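Local coordinates for protein periplasmic beta-glucosidase (Pseudomonas aeruginosa, PDB 6R5T) that probably hydrolyses terminal, non-reducing beta-D-glucosyl residues of sugars in the periplasm, releasing beta-D-glucose as a family 3 glycoside hydrolase, at residues V155-Y160 / V212-G217; A173-F178 / P206-A211; W236-L241 / A281-N286. The protein carries 1 engineered substitution. One frame throughout, in Å; residues are numbered along the deposited sequence.

Interaction 1 (V155-Y160 / V212-G217)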
loop_
_atom_site.group_PDB
_atom_site.type_symbol
_atom_site.label_atom_id
_atom_site.label_comp_id
_atom_site.label_asym_id
_atom_site.label_seq_id
_atom_site.Cartn_x
_atom_site.Cartn_y
_atom_site.Cartn_z
ATOM N N VAL A 155 10.629 -8.089 -26.437
ATOM C CA VAL A 155 11.740 -9.033 -26.751
ATOM C C VAL A 155 11.315 -10.488 -26.558
ATOM O O VAL A 155 11.575 -11.352 -27.411
ATOM C CB VAL A 155 12.964 -8.696 -25.871
ATOM C CG1 VAL A 155 13.987 -9.794 -25.891
ATOM C CG2 VAL A 155 13.563 -7.385 -26.298
ATOM N N MET A 156 10.648 -10.794 -25.461
ATOM C CA MET A 156 10.204 -12.148 -25.142
ATOM C C MET A 156 9.199 -12.608 -26.206
ATOM O O MET A 156 9.339 -13.721 -26.707
ATOM C CB MET A 156 9.491 -12.174 -23.793
ATOM C CG MET A 156 10.410 -11.931 -22.586
ATOM S SD MET A 156 11.420 -13.337 -22.171
ATOM C CE MET A 156 10.240 -14.618 -21.773
ATOM N N VAL A 157 8.238 -11.776 -26.528
ATOM C CA VAL A 157 7.241 -12.167 -27.558
ATOM C C VAL A 157 7.935 -12.476 -28.891
ATOM O O VAL A 157 7.653 -13.513 -29.512
ATOM C CB VAL A 157 6.197 -11.077 -27.726
ATOM C CG1 VAL A 157 5.318 -11.326 -28.927
ATOM C CG2 VAL A 157 5.356 -10.979 -26.457
ATOM N N ARG A 158 8.795 -11.590 -29.346
ATOM C CA ARG A 158 9.495 -11.794 -30.642
ATOM C C ARG A 158 10.340 -13.048 -30.611
ATOM O O ARG A 158 10.390 -13.804 -31.646
ATOM C CB ARG A 158 10.260 -10.539 -31.018
ATOM C CG ARG A 158 9.353 -9.370 -31.375
ATOM C CD ARG A 158 10.140 -8.207 -31.949
ATOM N NE ARG A 158 11.034 -7.618 -30.975
ATOM C CZ ARG A 158 10.749 -6.609 -30.139
ATOM N NH1 ARG A 158 9.566 -6.012 -30.135
ATOM N NH2 ARG A 158 11.686 -6.206 -29.302
ATOM N N ALA A 159 11.019 -13.321 -29.499
ATOM C CA ALA A 159 11.898 -14.492 -29.388
ATOM C C ALA A 159 11.086 -15.779 -29.409
ATOM O O ALA A 159 11.522 -16.772 -30.036
ATOM C CB ALA A 159 12.757 -14.343 -28.166
ATOM N N TYR A 160 9.941 -15.807 -28.737
ATOM C CA TYR A 160 9.086 -17.010 -28.724
ATOM C C TYR A 160 8.528 -17.265 -30.114
ATOM O O TYR A 160 8.552 -18.429 -30.574
ATOM C CB TYR A 160 7.916 -16.860 -27.745
ATOM C CG TYR A 160 8.224 -16.944 -26.262
ATOM C CD1 TYR A 160 9.162 -17.800 -25.731
ATOM C CD2 TYR A 160 7.440 -16.252 -25.354
ATOM C CE1 TYR A 160 9.349 -17.964 -24.373
ATOM C CE2 TYR A 160 7.645 -16.367 -23.979
ATOM C CZ TYR A 160 8.568 -17.257 -23.483
ATOM O OH TYR A 160 8.756 -17.426 -22.139
ATOM N N VAL A 212 1.411 -6.752 -27.284
ATOM C CA VAL A 212 0.404 -6.687 -28.387
ATOM C C VAL A 212 1.094 -6.127 -29.640
ATOM O O VAL A 212 0.989 -6.732 -30.766
ATOM C CB VAL A 212 -0.806 -5.848 -27.983
ATOM C CG1 VAL A 212 -1.696 -5.558 -29.181
ATOM C CG2 VAL A 212 -1.605 -6.521 -26.903
ATOM N N ASP A 213 1.879 -5.057 -29.479
ATOM C CA ASP A 213 2.526 -4.406 -30.648
ATOM C C ASP A 213 3.652 -5.282 -31.206
ATOM O O ASP A 213 3.924 -5.163 -32.423
ATOM C CB ASP A 213 3.029 -3.020 -30.294
ATOM C CG ASP A 213 1.916 -2.045 -30.024
ATOM O OD1 ASP A 213 0.788 -2.316 -30.396
ATOM O OD2 ASP A 213 2.209 -0.995 -29.443
ATOM N N ALA A 214 4.233 -6.190 -30.398
ATOM C CA ALA A 214 5.266 -7.133 -30.887
ATOM C C ALA A 214 4.598 -8.302 -31.616
ATOM O O ALA A 214 5.336 -9.165 -32.097
ATOM C CB ALA A 214 6.150 -7.631 -29.763
ATOM N N GLY A 215 3.260 -8.358 -31.613
ATOM C CA GLY A 215 2.481 -9.378 -32.336
ATOM C C GLY A 215 2.098 -10.559 -31.466
ATOM O O GLY A 215 1.786 -11.623 -32.007
ATOM N N ALA A 216 2.037 -10.425 -30.130
ATOM C CA ALA A 216 1.627 -11.571 -29.300
ATOM C C ALA A 216 0.304 -12.133 -29.841
ATOM O O ALA A 216 -0.636 -11.346 -30.078
ATOM C CB ALA A 216 1.460 -11.145 -27.864
ATOM N N GLY A 217 0.209 -13.460 -29.951
ATOM C CA GLY A 217 -1.016 -14.110 -30.463
ATOM C C GLY A 217 -2.107 -14.209 -29.421
ATOM O O GLY A 217 -3.299 -14.349 -29.809
#

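Interaction 2 (A173-F178 / P206-A211). With BGC (beta-D-glucopyranose), chain C.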
loop_
_atom_site.group_PDB
_atom_site.type_symbol
_atom_site.label_atom_id
_atom_site.label_comp_id
_atom_site.label_asym_id
_atom_site.label_seq_id
_atom_site.Cartn_x
_atom_site.Cartn_y
_atom_site.Cartn_z
ATOM N N ALA A 173 3.034 -16.672 -27.916
ATOM C CA ALA A 173 3.136 -16.021 -26.587
ATOM C C ALA A 173 1.698 -15.649 -26.180
ATOM O O ALA A 173 0.986 -14.995 -26.958
ATOM C CB ALA A 173 3.971 -14.783 -26.652
ATOM N N ALA A 174 1.290 -16.026 -24.987
ATOM C CA ALA A 174 0.078 -15.542 -24.323
ATOM C C ALA A 174 0.563 -14.637 -23.167
ATOM O O ALA A 174 0.853 -15.139 -22.113
ATOM C CB ALA A 174 -0.786 -16.690 -23.844
ATOM N N VAL A 175 0.655 -13.351 -23.458
ATOM C CA VAL A 175 1.156 -12.334 -22.495
ATOM C C VAL A 175 0.189 -12.313 -21.305
ATOM O O VAL A 175 -1.041 -12.435 -21.462
ATOM C CB VAL A 175 1.360 -10.955 -23.120
ATOM C CG1 VAL A 175 0.098 -10.346 -23.700
ATOM C CG2 VAL A 175 2.016 -10.018 -22.118
ATOM N N LYS A 176 0.754 -12.140 -20.107
ATOM C CA LYS A 176 -0.083 -12.215 -18.867
ATOM C C LYS A 176 0.503 -11.216 -17.852
ATOM O O LYS A 176 1.643 -10.789 -18.022
ATOM C CB LYS A 176 -0.105 -13.647 -18.341
ATOM C CG LYS A 176 1.192 -14.171 -17.749
ATOM C CD LYS A 176 1.138 -15.643 -17.440
ATOM C CE LYS A 176 2.332 -16.179 -16.717
ATOM N NZ LYS A 176 2.204 -17.651 -16.565
ATOM N N HIS A 177 -0.252 -10.827 -16.834
ATOM C CA HIS A 177 -1.640 -11.151 -16.542
ATOM C C HIS A 177 -2.445 -9.867 -16.769
ATOM O O HIS A 177 -2.257 -8.905 -16.027
ATOM C CB HIS A 177 -1.799 -11.636 -15.108
ATOM C CG HIS A 177 -0.993 -12.831 -14.753
ATOM N ND1 HIS A 177 0.276 -12.712 -14.216
ATOM C CD2 HIS A 177 -1.302 -14.151 -14.789
ATOM C CE1 HIS A 177 0.697 -13.953 -13.955
ATOM N NE2 HIS A 177 -0.204 -14.821 -14.309
ATOM N N PHE A 178 -3.284 -9.808 -17.799
ATOM C CA PHE A 178 -3.919 -8.537 -18.220
ATOM C C PHE A 178 -5.113 -8.331 -17.307
ATOM O O PHE A 178 -6.113 -9.065 -17.443
ATOM C CB PHE A 178 -4.311 -8.685 -19.689
ATOM C CG PHE A 178 -4.757 -7.411 -20.332
ATOM C CD1 PHE A 178 -3.908 -6.338 -20.431
ATOM C CD2 PHE A 178 -6.017 -7.315 -20.910
ATOM C CE1 PHE A 178 -4.299 -5.179 -21.086
ATOM C CE2 PHE A 178 -6.436 -6.134 -21.515
ATOM C CZ PHE A 178 -5.568 -5.059 -21.613
ATOM N N PRO A 206 1.613 -0.106 -20.217
ATOM C CA PRO A 206 2.524 -0.184 -21.356
ATOM C C PRO A 206 3.169 -1.538 -21.642
ATOM O O PRO A 206 3.327 -1.869 -22.840
ATOM C CB PRO A 206 3.554 0.917 -21.108
ATOM C CG PRO A 206 2.765 1.937 -20.346
ATOM C CD PRO A 206 1.866 1.131 -19.434
ATOM N N PRO A 207 3.538 -2.386 -20.650
ATOM C CA PRO A 207 4.116 -3.685 -21.003
ATOM C C PRO A 207 3.172 -4.626 -21.765
ATOM O O PRO A 207 3.623 -5.341 -22.653
ATOM C CB PRO A 207 4.516 -4.295 -19.668
ATOM C CG PRO A 207 4.712 -3.048 -18.806
ATOM C CD PRO A 207 3.610 -2.094 -19.208
ATOM N N TYR A 208 1.893 -4.545 -21.449
ATOM C CA TYR A 208 0.915 -5.392 -22.177
ATOM C C TYR A 208 0.770 -4.867 -23.596
ATOM O O TYR A 208 0.751 -5.684 -24.531
ATOM C CB TYR A 208 -0.440 -5.456 -21.489
ATOM C CG TYR A 208 -0.387 -5.777 -20.029
ATOM C CD1 TYR A 208 -0.156 -7.045 -19.535
ATOM C CD2 TYR A 208 -0.658 -4.784 -19.128
ATOM C CE1 TYR A 208 -0.065 -7.287 -18.173
ATOM C CE2 TYR A 208 -0.614 -5.008 -17.763
ATOM C CZ TYR A 208 -0.315 -6.257 -17.273
ATOM O OH TYR A 208 -0.307 -6.482 -15.911
ATOM N N LYS A 209 0.715 -3.547 -23.760
ATOM C CA LYS A 209 0.656 -2.960 -25.105
ATOM C C LYS A 209 1.912 -3.315 -25.899
ATOM O O LYS A 209 1.815 -3.548 -27.125
ATOM C CB LYS A 209 0.435 -1.451 -25.022
ATOM C CG LYS A 209 0.222 -0.814 -26.379
ATOM C CD LYS A 209 -0.134 0.623 -26.272
ATOM C CE LYS A 209 -0.631 1.142 -27.599
ATOM N NZ LYS A 209 0.431 1.106 -28.627
ATOM N N ALA A 210 3.094 -3.314 -25.279
ATOM C CA ALA A 210 4.341 -3.676 -25.980
ATOM C C ALA A 210 4.238 -5.107 -26.505
ATOM O O ALA A 210 4.741 -5.396 -27.634
ATOM C CB ALA A 210 5.498 -3.595 -25.013
ATOM N N ALA A 211 3.643 -6.014 -25.726
ATOM C CA ALA A 211 3.492 -7.408 -26.163
ATOM C C ALA A 211 2.535 -7.445 -27.379
ATOM O O ALA A 211 2.826 -8.141 -28.347
ATOM C CB ALA A 211 2.994 -8.269 -25.040
HETATM C C2 BGC C . -0.710 -19.510 -15.288
HETATM C C3 BGC C . -1.923 -20.454 -15.161
HETATM C C4 BGC C . -2.087 -20.731 -13.642
HETATM C C5 BGC C . -2.363 -19.371 -12.975
HETATM C C6 BGC C . -2.489 -19.468 -11.470
HETATM C C1 BGC C . -0.972 -18.241 -14.467
HETATM O O1 BGC C . 0.218 -17.522 -14.553
HETATM O O2 BGC C . -0.410 -19.117 -16.622
HETATM O O3 BGC C . -1.619 -21.692 -15.835
HETATM O O4 BGC C . -3.218 -21.601 -13.478
HETATM O O5 BGC C . -1.222 -18.576 -13.104
HETATM O O6 BGC C . -2.779 -18.177 -10.923
#

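Interaction 3 (W236-L241 / A281-N286)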
loop_
_atom_site.group_PDB
_atom_site.type_symbol
_atom_site.label_atom_id
_atom_site.label_comp_id
_atom_site.label_asym_id
_atom_site.label_seq_id
_atom_site.Cartn_x
_atom_site.Cartn_y
_atom_site.Cartn_z
ATOM N N TRP A 236 -14.524 -2.762 -20.477
ATOM C CA TRP A 236 -13.668 -1.603 -20.763
ATOM C C TRP A 236 -12.261 -2.130 -21.063
ATOM O O TRP A 236 -11.606 -1.756 -22.054
ATOM C CB TRP A 236 -13.733 -0.603 -19.605
ATOM C CG TRP A 236 -12.670 0.412 -19.778
ATOM C CD1 TRP A 236 -12.708 1.457 -20.670
ATOM C CD2 TRP A 236 -11.351 0.387 -19.202
ATOM N NE1 TRP A 236 -11.503 2.111 -20.651
ATOM C CE2 TRP A 236 -10.661 1.478 -19.762
ATOM C CE3 TRP A 236 -10.706 -0.417 -18.254
ATOM C CZ2 TRP A 236 -9.351 1.767 -19.390
ATOM C CZ3 TRP A 236 -9.411 -0.125 -17.888
ATOM C CH2 TRP A 236 -8.738 0.938 -18.473
ATOM N N LEU A 237 -11.755 -2.992 -20.192
ATOM C CA LEU A 237 -10.375 -3.487 -20.367
ATOM C C LEU A 237 -10.238 -4.364 -21.610
ATOM O O LEU A 237 -9.255 -4.188 -22.367
ATOM C CB LEU A 237 -9.976 -4.243 -19.099
ATOM C CG LEU A 237 -8.562 -4.792 -19.087
ATOM C CD1 LEU A 237 -7.567 -3.723 -18.729
ATOM C CD2 LEU A 237 -8.459 -5.966 -18.122
ATOM N N LEU A 238 -11.145 -5.330 -21.798
ATOM C CA LEU A 238 -10.866 -6.423 -22.748
ATOM C C LEU A 238 -11.367 -6.037 -24.136
ATOM O O LEU A 238 -10.915 -6.645 -25.097
ATOM C CB LEU A 238 -11.557 -7.690 -22.263
ATOM C CG LEU A 238 -11.083 -8.236 -20.940
ATOM C CD1 LEU A 238 -11.849 -9.508 -20.672
ATOM C CD2 LEU A 238 -9.589 -8.461 -20.943
ATOM N N THR A 239 -12.335 -5.156 -24.206
ATOM C CA THR A 239 -12.949 -4.744 -25.494
ATOM C C THR A 239 -12.578 -3.312 -25.854
ATOM O O THR A 239 -11.904 -3.146 -26.869
ATOM C CB THR A 239 -14.465 -4.946 -25.494
ATOM O OG1 THR A 239 -14.765 -6.337 -25.304
ATOM C CG2 THR A 239 -15.036 -4.516 -26.823
ATOM N N ASP A 240 -12.987 -2.320 -25.062
ATOM C CA ASP A 240 -12.732 -0.901 -25.403
ATOM C C ASP A 240 -11.220 -0.655 -25.537
ATOM O O ASP A 240 -10.746 -0.063 -26.506
ATOM C CB ASP A 240 -13.387 0.010 -24.386
ATOM C CG ASP A 240 -14.903 -0.127 -24.338
ATOM O OD1 ASP A 240 -15.464 -0.745 -25.252
ATOM O OD2 ASP A 240 -15.509 0.356 -23.381
ATOM N N LEU A 241 -10.446 -1.050 -24.521
ATOM C CA LEU A 241 -9.011 -0.796 -24.544
ATOM C C LEU A 241 -8.317 -1.805 -25.455
ATOM O O LEU A 241 -7.662 -1.417 -26.415
ATOM C CB LEU A 241 -8.494 -0.870 -23.116
ATOM C CG LEU A 241 -6.989 -0.648 -23.031
ATOM C CD1 LEU A 241 -6.626 0.778 -23.424
ATOM C CD2 LEU A 241 -6.511 -0.995 -21.627
ATOM N N ALA A 281 -17.765 -9.463 -22.015
ATOM C CA ALA A 281 -16.635 -8.579 -21.713
ATOM C C ALA A 281 -15.520 -8.711 -22.731
ATOM O O ALA A 281 -14.855 -7.710 -23.024
ATOM C CB ALA A 281 -16.147 -8.823 -20.310
ATOM N N GLY A 282 -15.377 -9.893 -23.299
ATOM C CA GLY A 282 -14.362 -10.158 -24.322
ATOM C C GLY A 282 -13.440 -11.311 -23.990
ATOM O O GLY A 282 -12.378 -11.384 -24.636
ATOM N N VAL A 283 -13.830 -12.224 -23.100
ATOM C CA VAL A 283 -13.021 -13.439 -22.826
ATOM C C VAL A 283 -13.397 -14.513 -23.858
ATOM O O VAL A 283 -14.593 -14.857 -23.919
ATOM C CB VAL A 283 -13.248 -13.940 -21.407
ATOM C CG1 VAL A 283 -12.531 -15.245 -21.197
ATOM C CG2 VAL A 283 -12.811 -12.910 -20.381
ATOM N N ASP A 284 -12.445 -14.946 -24.661
ATOM C CA ASP A 284 -12.735 -15.910 -25.763
ATOM C C ASP A 284 -12.703 -17.342 -25.259
ATOM O O ASP A 284 -13.607 -18.145 -25.601
ATOM C CB ASP A 284 -11.741 -15.767 -26.908
ATOM C CG ASP A 284 -11.772 -14.441 -27.622
ATOM O OD1 ASP A 284 -12.846 -13.710 -27.601
ATOM O OD2 ASP A 284 -10.746 -14.118 -28.214
ATOM N N MET A 285 -11.691 -17.691 -24.492
ATOM C CA MET A 285 -11.442 -19.103 -24.177
ATOM C C MET A 285 -11.515 -19.255 -22.660
ATOM O O MET A 285 -10.991 -18.392 -21.866
ATOM C CB MET A 285 -10.117 -19.532 -24.810
ATOM C CG MET A 285 -9.601 -20.825 -24.361
ATOM S SD MET A 285 -8.304 -21.321 -25.584
ATOM C CE MET A 285 -9.239 -22.515 -26.561
ATOM N N ASN A 286 -12.218 -20.287 -22.245
ATOM C CA ASN A 286 -12.580 -20.584 -20.842
ATOM C C ASN A 286 -11.681 -21.683 -20.298
ATOM O O ASN A 286 -11.782 -22.849 -20.744
ATOM C CB ASN A 286 -14.058 -20.953 -20.857
ATOM C CG ASN A 286 -14.675 -21.449 -19.574
ATOM O OD1 ASN A 286 -15.581 -22.309 -19.662
ATOM N ND2 ASN A 286 -14.262 -20.891 -18.437
HETATM O O HOH W 1 -11.414 -9.099 -26.076
#

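Interaction 1 (V155-Y160 / V212-G217)
V157, near the end of helix 146-161, drives its branched side chain against the turn that closes helix 206-213, and R158 follows one step later along the outer margin. CG1 of V157 stands anti to the backbone N (chi1 170°), which sends it into the angle between A214 and A216. There it lies 3.9 Å from A214 CB and 4.0 Å from A216 CB, and it comes still nearer to the backbone, 3.6 Å from A216 N. The other branch, CG2, reaches A216 CB as well, at 4.1 Å. A branched, wholly apolar residue suits this place because one methyl can meet two alanines while the second fills in beside it; the alanines, being short, let the helix and turn come close, with V157 and A216 only 5.9 Å apart between CA atoms.

R158 belongs to the exposed side. Its chain bends at chi3 (-66°) and its aliphatic part passes over A214, with CG 4.0 Å from A214 CB, while NH1 stands 3.8 Å from the same methyl, obliquely to the guanidinium plane. The contact is van der Waals, and the charged group stays at the surface.

G215 suits the partner turn, its positive phi (95°) being readily adopted by glycine. G215 N bonds back to V212 O at 2.9 Å, part of a Schellman motif. Beyond V157, Q161 of the same helix binds G215 O and G217 N through its side-chain amide, so polar bonds complement the apolar contact. This is the pattern of a TIM barrel: neighbouring outer helices packed where a Schellman-capped helix turns into its next strand, here 218-221, away from the sugar pocket.

Interaction 2 (A173-F178 / P206-A211)
The glucose-binding end of a barrel strand is the setting here: K176 and H177 of strand 172-178 reach into the sugar pocket, while V175, F178 and the backbone between them rest on Y208 and A211 of helix 206-213. The extended chain of K176 brings NZ to 2.8 Å from O1 of the glucose, with a second bond to O2. H177, joined to K176 by a cis peptide, places NE2 2.7 Å from the same O1, which lies near the imidazole plane.

On the helix side, F178 and Y208 form a T-shaped pair: the edge of F178 points at the face of Y208, CD1 lying 3.6 Å from Y208 CG, with ring planes at 75°. The hydroxyl of Y208 passes beside H177 O but bonds to D128 and L180 N; D128 also holds H177 ND1, and so helps position the sugar-binding ring. Further down, V175 CG2 packs 3.5 Å from A211 CB, a small residue that lets the helix lie close.

Strand and helix run nearly antiparallel (165°), as expected in a beta-alpha-beta crossover; helix 206-213 leads on to strand 218-221 and packs on helix 146-161 through P207 and A211, while F178 reaches helix 235-245.

Interaction 3 (W236-L241 / A281-N286)
L238, A281 and T239 account for most of the surface buried here, where helix 235-245 meets the end of helix 271-281. L238 is the apolar centre. Its CB rests 3.4 Å from A281 O, while the first torsion (chi1 -63°) and an extended chi2 carry CD1 onward to the next residues of the loop, 3.5 Å from V283 CG2. The two side chains cross at a slant, methyl against methyl, and A281 CB lies beside the same CD1 at 4.4 Å. Leucine suits the place because its CB can lie against the carbonyl while a terminal methyl reaches on to V283 and A281.

T239 supplies the polar half. Its hydroxyl donates to A281 O over 2.7 Å, meeting the carbonyl from above its plane, 46° out of it. The carbonyl of buried A281, at the helix terminus, thus gains a donor from the short, partly exposed T239. The next residue, G282, ends helix 271-281 in a Schellman motif with a positive phi of 124°; its CA lies near T239 OG1 and its C near L238 CD1, and both the backbone angles and the closeness of L238 and T239 call for glycine. A water lies 2.7 Å from L238 O and 2.9 Å from G282 O, placed to donate to either, though other acceptors compete for its protons.

Around this junction, F178 of strand 172-178 packs on L238 from the barrel side, and helix 197-204 meets W236 and L241. Past V283, which touches S254, the chain runs beside strand 251-253, with M285 bonded to T252, and enters strand 286-287.

From the N terminus, helix 146-161 comes first and strand 172-178 follows it. Interaction 2 closes the 27-residue connection, which includes helix 197-204, and interaction 1, reaching from helix 146-161 to the C-terminal end of helix 206-213, encloses it. The two share helix 206-213 and meet directly: A216 N probably bonds to A211 O, and V157 packs on A211. Interaction 3 follows in series and joins interaction 2 through F178, whose ring also packs on L237, L238 and L241, but does not touch interaction 1. Within the TIM-barrel part, they join helix to helix-ending turn, strand to helix, and helix to the helix end and loop before strand 286-287.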